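Local atomic coordinates of regulatory protein RecX (Lactobacillus reuteri, PDB entry 3D5L), a protein that probably modulates the activity of RecA, the recombinase central to bacterial DNA repair. Residues 29-32 with 33-36; 88-91 with 92-96; 100-104 with 105-109. All blocks are in the same frame, centred on the assembly; numbering follows the deposited sequence.

Contact 1: residues 29-32 with 33-36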
loop_
_atom_site.group_PDB
_atom_site.type_symbol
_atom_site.label_atom_id
_atom_site.label_comp_id
_atom_site.label_asym_id
_atom_site.label_seq_id
_atom_site.Cartn_x
_atom_site.Cartn_y
_atom_site.Cartn_z
ATOM N N PRO A 29 0.658 -4.931 -30.484
ATOM C CA PRO A 29 1.450 -5.634 -29.482
ATOM C C PRO A 29 0.543 -6.125 -28.360
ATOM O O PRO A 29 -0.533 -5.569 -28.122
ATOM C CB PRO A 29 2.377 -4.550 -29.004
ATOM C CG PRO A 29 1.394 -3.413 -28.844
ATOM C CD PRO A 29 0.492 -3.521 -30.089
ATOM N N VAL A 30 0.975 -7.170 -27.672
ATOM C CA VAL A 30 0.194 -7.702 -26.577
ATOM C C VAL A 30 1.127 -8.156 -25.479
ATOM O O VAL A 30 2.184 -8.711 -25.757
ATOM C CB VAL A 30 -0.677 -8.901 -27.028
ATOM C CG1 VAL A 30 -1.853 -8.409 -27.854
ATOM C CG2 VAL A 30 0.156 -9.871 -27.855
ATOM N N ALA A 31 0.750 -7.885 -24.236
ATOM C CA ALA A 31 1.534 -8.321 -23.096
ATOM C C ALA A 31 1.403 -9.840 -23.149
ATOM O O ALA A 31 0.498 -10.366 -23.804
ATOM C CB ALA A 31 0.928 -7.775 -21.778
ATOM N N GLU A 32 2.290 -10.548 -22.466
ATOM C CA GLU A 32 2.216 -11.996 -22.468
ATOM C C GLU A 32 0.863 -12.494 -21.943
ATOM O O GLU A 32 0.242 -13.347 -22.568
ATOM C CB GLU A 32 3.347 -12.580 -21.623
ATOM C CG GLU A 32 3.593 -14.049 -21.885
ATOM C CD GLU A 32 4.684 -14.617 -21.001
ATOM O OE1 GLU A 32 5.751 -13.971 -20.888
ATOM O OE2 GLU A 32 4.477 -15.711 -20.430
ATOM N N SER A 33 0.407 -11.960 -20.806
ATOM C CA SER A 33 -0.867 -12.377 -20.202
ATOM C C SER A 33 -2.068 -12.217 -21.129
ATOM O O SER A 33 -3.048 -12.954 -21.016
ATOM C CB SER A 33 -1.137 -11.607 -18.893
ATOM O OG SER A 33 -1.682 -10.310 -19.126
ATOM N N VAL A 34 -2.003 -11.242 -22.032
ATOM C CA VAL A 34 -3.095 -11.014 -22.977
ATOM C C VAL A 34 -2.990 -12.026 -24.113
ATOM O O VAL A 34 -3.998 -12.500 -24.647
ATOM C CB VAL A 34 -3.033 -9.600 -23.571
ATOM C CG1 VAL A 34 -4.098 -9.436 -24.642
ATOM C CG2 VAL A 34 -3.217 -8.576 -22.464
ATOM N N LEU A 35 -1.757 -12.345 -24.480
ATOM C CA LEU A 35 -1.508 -13.310 -25.538
ATOM C C LEU A 35 -2.067 -14.653 -25.085
ATOM O O LEU A 35 -2.640 -15.397 -25.882
ATOM C CB LEU A 35 -0.011 -13.421 -25.796
ATOM C CG LEU A 35 0.403 -14.460 -26.829
ATOM C CD1 LEU A 35 1.316 -13.809 -27.855
ATOM C CD2 LEU A 35 1.095 -15.632 -26.132
ATOM N N ILE A 36 -1.907 -14.943 -23.797
ATOM C CA ILE A 36 -2.398 -16.190 -23.217
ATOM C C ILE A 36 -3.910 -16.123 -23.019
ATOM O O ILE A 36 -4.630 -17.066 -23.342
ATOM C CB ILE A 36 -1.755 -16.463 -21.848
ATOM C CG1 ILE A 36 -0.238 -16.608 -22.001
ATOM C CG2 ILE A 36 -2.361 -17.717 -21.232
ATOM C CD1 ILE A 36 0.507 -16.637 -20.682
#
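Val-30 meets the first turn of the following helix with both of its methyl groups. CG1 lies 4.1 Å from Val-34 CG1, while CG2 comes within 4.1 Å of Leu-35 CD1, and in each pair the side chains cross at roughly a right angle. Val-34 holds CG1 anti to its backbone N (chi1 175°), which presents that branch to Val-30 and leaves CG2 for Ala-31, whose CB is 4.3 Å away. Ile-54 of helix 48-71 touches Val-30 and Val-34 alike, so this apolar patch continues into the neighbouring helix.

The turn is a direct strand-to-helix junction: strand 25-31, at an edge of the antiparallel sheet within this chain, runs straight into helix 32-37, with Ala-31 in the N-cap position. Lacking a polar side chain, Ala-31 cannot cap the helix with one; its polar contribution comes from the backbone. Its O accepts the amide of Leu-35 at 3.1 Å, with the donor in the carbonyl plane, and a weak bond from Val-34 N at 3.2 Å; its own N is bonded to Asp-58 OD1.

One residue on, Ile-36 N donates to Glu-32 O at 2.9 Å, nearly in line with the carbonyl bond. At the exposed edge Glu-32 and Ile-36 lie side by side and point the same way, the extended glutamate bringing OE2 to 4.1 Å from Ile-36 CD1.

Contact 2: residues 88-91 with 92-96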
loop_
_atom_site.group_PDB
_atom_site.type_symbol
_atom_site.label_atom_id
_atom_site.label_comp_id
_atom_site.label_asym_id
_atom_site.label_seq_id
_atom_site.Cartn_x
_atom_site.Cartn_y
_atom_site.Cartn_z
ATOM N N ILE A 88 -2.017 7.657 -12.233
ATOM C CA ILE A 88 -1.677 7.523 -13.651
ATOM C C ILE A 88 -2.927 7.324 -14.508
ATOM O O ILE A 88 -2.890 6.701 -15.571
ATOM C CB ILE A 88 -0.670 6.363 -13.904
ATOM C CG1 ILE A 88 -1.304 5.016 -13.569
ATOM C CG2 ILE A 88 0.580 6.581 -13.064
ATOM C CD1 ILE A 88 -0.445 3.817 -13.977
ATOM N N ASP A 89 -4.032 7.874 -14.012
ATOM C CA ASP A 89 -5.332 7.825 -14.659
ATOM C C ASP A 89 -5.721 6.472 -15.252
ATOM O O ASP A 89 -5.925 6.331 -16.458
ATOM C CB ASP A 89 -5.411 8.907 -15.736
ATOM C CG ASP A 89 -6.830 9.137 -16.218
ATOM O OD1 ASP A 89 -7.735 9.320 -15.367
ATOM O OD2 ASP A 89 -7.038 9.138 -17.450
ATOM N N THR A 90 -5.845 5.474 -14.394
ATOM C CA THR A 90 -6.225 4.151 -14.846
ATOM C C THR A 90 -7.748 4.079 -14.897
ATOM O O THR A 90 -8.429 4.593 -14.006
ATOM C CB THR A 90 -5.691 3.080 -13.877
ATOM O OG1 THR A 90 -4.264 3.178 -13.806
ATOM C CG2 THR A 90 -6.070 1.690 -14.343
ATOM N N PRO A 91 -8.308 3.468 -15.959
ATOM C CA PRO A 91 -9.769 3.373 -16.027
ATOM C C PRO A 91 -10.274 2.771 -14.713
ATOM O O PRO A 91 -9.686 1.820 -14.188
ATOM C CB PRO A 91 -9.986 2.473 -17.230
ATOM C CG PRO A 91 -8.883 2.937 -18.148
ATOM C CD PRO A 91 -7.694 3.014 -17.221
ATOM N N GLU A 92 -11.352 3.338 -14.178
ATOM C CA GLU A 92 -11.907 2.897 -12.901
ATOM C C GLU A 92 -12.381 1.449 -12.878
ATOM O O GLU A 92 -12.504 0.845 -11.807
ATOM C CB GLU A 92 -13.047 3.834 -12.493
ATOM C CG GLU A 92 -13.496 3.688 -11.049
ATOM C CD GLU A 92 -12.341 3.790 -10.051
ATOM O OE1 GLU A 92 -11.579 4.794 -10.078
ATOM O OE2 GLU A 92 -12.210 2.857 -9.228
ATOM N N GLU A 93 -12.644 0.882 -14.051
ATOM C CA GLU A 93 -13.092 -0.502 -14.095
ATOM C C GLU A 93 -11.893 -1.451 -13.942
ATOM O O GLU A 93 -12.076 -2.652 -13.761
ATOM C CB GLU A 93 -13.844 -0.798 -15.407
ATOM C CG GLU A 93 -13.015 -0.593 -16.672
ATOM C CD GLU A 93 -13.260 0.756 -17.316
ATOM O OE1 GLU A 93 -13.545 1.725 -16.572
ATOM O OE2 GLU A 93 -13.163 0.847 -18.565
ATOM N N PHE A 94 -10.675 -0.910 -14.013
ATOM C CA PHE A 94 -9.470 -1.739 -13.869
ATOM C C PHE A 94 -8.961 -1.816 -12.432
ATOM O O PHE A 94 -8.243 -2.754 -12.078
ATOM C CB PHE A 94 -8.295 -1.216 -14.719
ATOM C CG PHE A 94 -8.557 -1.174 -16.192
ATOM C CD1 PHE A 94 -9.575 -1.926 -16.762
ATOM C CD2 PHE A 94 -7.745 -0.411 -17.021
ATOM C CE1 PHE A 94 -9.778 -1.920 -18.127
ATOM C CE2 PHE A 94 -7.943 -0.401 -18.396
ATOM C CZ PHE A 94 -8.961 -1.157 -18.948
ATOM N N VAL A 95 -9.312 -0.821 -11.624
ATOM C CA VAL A 95 -8.857 -0.750 -10.239
ATOM C C VAL A 95 -9.073 -2.028 -9.434
ATOM O O VAL A 95 -8.112 -2.691 -9.032
ATOM C CB VAL A 95 -9.539 0.420 -9.477
ATOM C CG1 VAL A 95 -9.025 0.476 -8.044
ATOM C CG2 VAL A 95 -9.274 1.735 -10.188
ATOM N N GLU A 96 -10.338 -2.358 -9.194
ATOM C CA GLU A 96 -10.692 -3.537 -8.415
ATOM C C GLU A 96 -10.082 -4.836 -8.961
ATOM O O GLU A 96 -9.612 -5.658 -8.181
ATOM C CB GLU A 96 -12.225 -3.652 -8.314
ATOM C CG GLU A 96 -12.724 -4.535 -7.167
ATOM C CD GLU A 96 -12.169 -4.123 -5.797
ATOM O OE1 GLU A 96 -12.319 -2.935 -5.407
ATOM O OE2 GLU A 96 -11.581 -4.995 -5.111
#
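Phe-94 N closes a tight turn onto Pro-91 O at 2.9 Å, a fairly straight bond (157° at the hydrogen) whose donor nevertheless sits well above the carbonyl plane. That turn brings the two rings together. Phe-94 carries CG anti to its carbonyl carbon (chi1 -60°), which swings the aromatic ring back over the proline. Pro-91 CB lies over one face in a CH-pi contact, 3.9 Å from the Phe-94 ring centroid, while Pro-91 CD presses against Phe-94 CD2 at 3.4 Å. Thr-90 comes from another direction: its CG2 lies at the ring edge, near its plane, 3.8 Å from Phe-94 CD2. Thr-90 OG1 is also hydrogen-bonded to Leu-85 O, the carbonyl that already takes Thr-90 N in the Schellman motif ending helix 78-87, with Asp-89 at positive phi. A bend at chi2 brings the carboxylate of Glu-93 back beside the proline, OE1 3.7 Å from Pro-91 CB.

Phe-94 is buried, packing also on Thr-56, Gln-59 and Gln-60 of helix 48-71. Made of CH-pi and carbon-carbon approaches, the contact between the rings is probably mainly dispersive, at CB above all; CD, bonded to the proline nitrogen, is probably somewhat polarised and may add a modest electrostatic share.

Contact 3: residues 100-104 with 105-109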
loop_
_atom_site.group_PDB
_atom_site.type_symbol
_atom_site.label_atom_id
_atom_site.label_comp_id
_atom_site.label_asym_id
_atom_site.label_seq_id
_atom_site.Cartn_x
_atom_site.Cartn_y
_atom_site.Cartn_z
ATOM N N LYS A 100 -7.343 -7.009 -6.968
ATOM C CA LYS A 100 -7.658 -8.415 -6.763
ATOM C C LYS A 100 -6.531 -9.286 -7.293
ATOM O O LYS A 100 -6.102 -10.228 -6.625
ATOM C CB LYS A 100 -8.953 -8.783 -7.486
ATOM C CG LYS A 100 -9.392 -10.215 -7.255
ATOM C CD LYS A 100 -10.624 -10.551 -8.081
ATOM C CE LYS A 100 -11.069 -11.996 -7.863
ATOM N NZ LYS A 100 -12.260 -12.324 -8.696
ATOM N N LYS A 101 -6.056 -8.978 -8.497
ATOM C CA LYS A 101 -4.977 -9.754 -9.083
ATOM C C LYS A 101 -3.690 -9.635 -8.278
ATOM O O LYS A 101 -2.990 -10.626 -8.068
ATOM C CB LYS A 101 -4.717 -9.338 -10.536
ATOM C CG LYS A 101 -3.509 -10.063 -11.132
ATOM C CD LYS A 101 -3.423 -9.973 -12.659
ATOM C CE LYS A 101 -2.275 -10.867 -13.157
ATOM N NZ LYS A 101 -2.118 -10.886 -14.645
ATOM N N LEU A 102 -3.370 -8.426 -7.827
ATOM C CA LEU A 102 -2.163 -8.218 -7.037
ATOM C C LEU A 102 -2.317 -8.913 -5.693
ATOM O O LEU A 102 -1.372 -9.493 -5.165
ATOM C CB LEU A 102 -1.924 -6.724 -6.804
ATOM C CG LEU A 102 -1.381 -5.908 -7.977
ATOM C CD1 LEU A 102 -1.539 -4.425 -7.657
ATOM C CD2 LEU A 102 0.083 -6.277 -8.231
ATOM N N ARG A 103 -3.524 -8.842 -5.148
ATOM C CA ARG A 103 -3.831 -9.453 -3.865
ATOM C C ARG A 103 -3.679 -10.972 -3.992
ATOM O O ARG A 103 -3.076 -11.626 -3.136
ATOM C CB ARG A 103 -5.262 -9.084 -3.465
ATOM C CG ARG A 103 -5.528 -9.075 -1.975
ATOM C CD ARG A 103 -6.981 -8.715 -1.714
ATOM N NE ARG A 103 -7.263 -7.285 -1.832
ATOM C CZ ARG A 103 -8.348 -6.790 -2.423
ATOM N NH1 ARG A 103 -9.245 -7.610 -2.963
ATOM N NH2 ARG A 103 -8.550 -5.476 -2.455
ATOM N N GLY A 104 -4.218 -11.522 -5.075
ATOM C CA GLY A 104 -4.113 -12.950 -5.314
ATOM C C GLY A 104 -2.669 -13.424 -5.408
ATOM O O GLY A 104 -2.357 -14.543 -4.999
ATOM N N GLN A 105 -1.788 -12.583 -5.955
ATOM C CA GLN A 105 -0.371 -12.930 -6.075
ATOM C C GLN A 105 0.330 -12.481 -4.805
ATOM O O GLN A 105 1.553 -12.588 -4.671
ATOM C CB GLN A 105 0.259 -12.232 -7.282
ATOM C CG GLN A 105 -0.323 -12.626 -8.638
ATOM C CD GLN A 105 -0.161 -14.109 -8.948
ATOM O OE1 GLN A 105 -0.846 -14.959 -8.373
ATOM N NE2 GLN A 105 0.751 -14.425 -9.860
ATOM N N GLN A 106 -0.479 -11.980 -3.877
ATOM C CA GLN A 106 -0.022 -11.473 -2.592
ATOM C C GLN A 106 1.181 -10.545 -2.698
ATOM O O GLN A 106 2.214 -10.736 -2.045
ATOM C CB GLN A 106 0.286 -12.616 -1.620
ATOM C CG GLN A 106 -0.063 -12.249 -0.179
ATOM C CD GLN A 106 -1.512 -11.764 -0.034
ATOM O OE1 GLN A 106 -2.464 -12.479 -0.374
ATOM N NE2 GLN A 106 -1.682 -10.543 0.469
ATOM N N LEU A 107 1.023 -9.528 -3.534
ATOM C CA LEU A 107 2.055 -8.536 -3.730
ATOM C C LEU A 107 1.697 -7.340 -2.855
ATOM O O LEU A 107 2.468 -6.387 -2.729
ATOM C CB LEU A 107 2.129 -8.168 -5.208
ATOM C CG LEU A 107 2.507 -9.385 -6.059
ATOM C CD1 LEU A 107 2.497 -9.027 -7.536
ATOM C CD2 LEU A 107 3.883 -9.869 -5.643
ATOM N N ILE A 108 0.508 -7.406 -2.261
ATOM C CA ILE A 108 0.034 -6.381 -1.340
ATOM C C ILE A 108 -0.533 -7.101 -0.109
ATOM O O ILE A 108 -1.151 -8.158 -0.233
ATOM C CB ILE A 108 -1.046 -5.483 -1.969
ATOM C CG1 ILE A 108 -2.211 -6.319 -2.482
ATOM C CG2 ILE A 108 -0.426 -4.659 -3.094
ATOM C CD1 ILE A 108 -3.330 -5.468 -3.083
ATOM N N ASP A 109 -0.311 -6.536 1.073
ATOM C CA ASP A 109 -0.772 -7.157 2.312
ATOM C C ASP A 109 -0.848 -6.103 3.412
ATOM O O ASP A 109 0.159 -5.796 4.046
ATOM C CB ASP A 109 0.217 -8.254 2.704
ATOM C CG ASP A 109 -0.280 -9.122 3.842
ATOM O OD1 ASP A 109 -1.342 -8.823 4.421
ATOM O OD2 ASP A 109 0.405 -10.118 4.161
#
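The side-chain amide of Gln-105, bent at chi2, turns oxygen foremost toward the Gly-104 peptide, with OE1 3.8 Å from Gly-104 C. Behind it, Gln-105 CG rests 3.4 Å from Lys-101 O. Lys-101 itself makes a cation-pi contact with the ring of Tyr-64 in helix 48-71, and Gln-105 packs on the same tyrosine. The amide of Gln-106 lies near Arg-103 O, but its modelled placement is doubtful.

Backbone bonds shape the turn. Gln-106, at positive phi, is the C-prime residue of the Schellman motif that ends helix 92-104: Leu-107 N reaches Leu-102 O at 2.9 Å in an almost straight bond (172°), and Gln-106 N reaches Arg-103 O at 2.7 Å. The apolar pair that often accompanies this motif is present too, Leu-102 CD2 meeting Leu-107 CD1 at 3.7 Å with the side chains crossed at about a right angle.

Ile-108 sets CG1 between its backbone N and carbonyl carbon (chi1 56°), laying it 3.8 Å from Arg-103 CA and its CD1 4.2 Å from Leu-102 CB. With an alanine here, the backbone of Arg-103 and Leu-102 CB would probably lose this apolar cover and a gap would open beside the helix end.

Helix 78-87 receives Leu-102 and Ile-108 on Ile-81, and its Glu-78 OE1 forms a salt bridge with Arg-103 NH2, whereas helix 48-71 takes Leu-102 on Leu-71 and Leu-107 on Leu-68.

In the fold
The three contacts follow one another along the chain, and each lies where a regular element begins or ends. Contact 1 leads from the edge of the antiparallel sheet into helix 32-37; contacts 2 and 3 sit near the two ends of helix 92-104, their centres about 16 Å apart and within packing distance through Glu-96 and Arg-103. Contact 1 stands about 19 and 20 Å from the other two, centre to centre, touching neither. All three pack on the long helix 48-71, so that this helix appears to tie the N-terminal sheet to the first helical domain. Beyond contact 3 the chain enters helix 110-124, continuing the elongated row of helical domains.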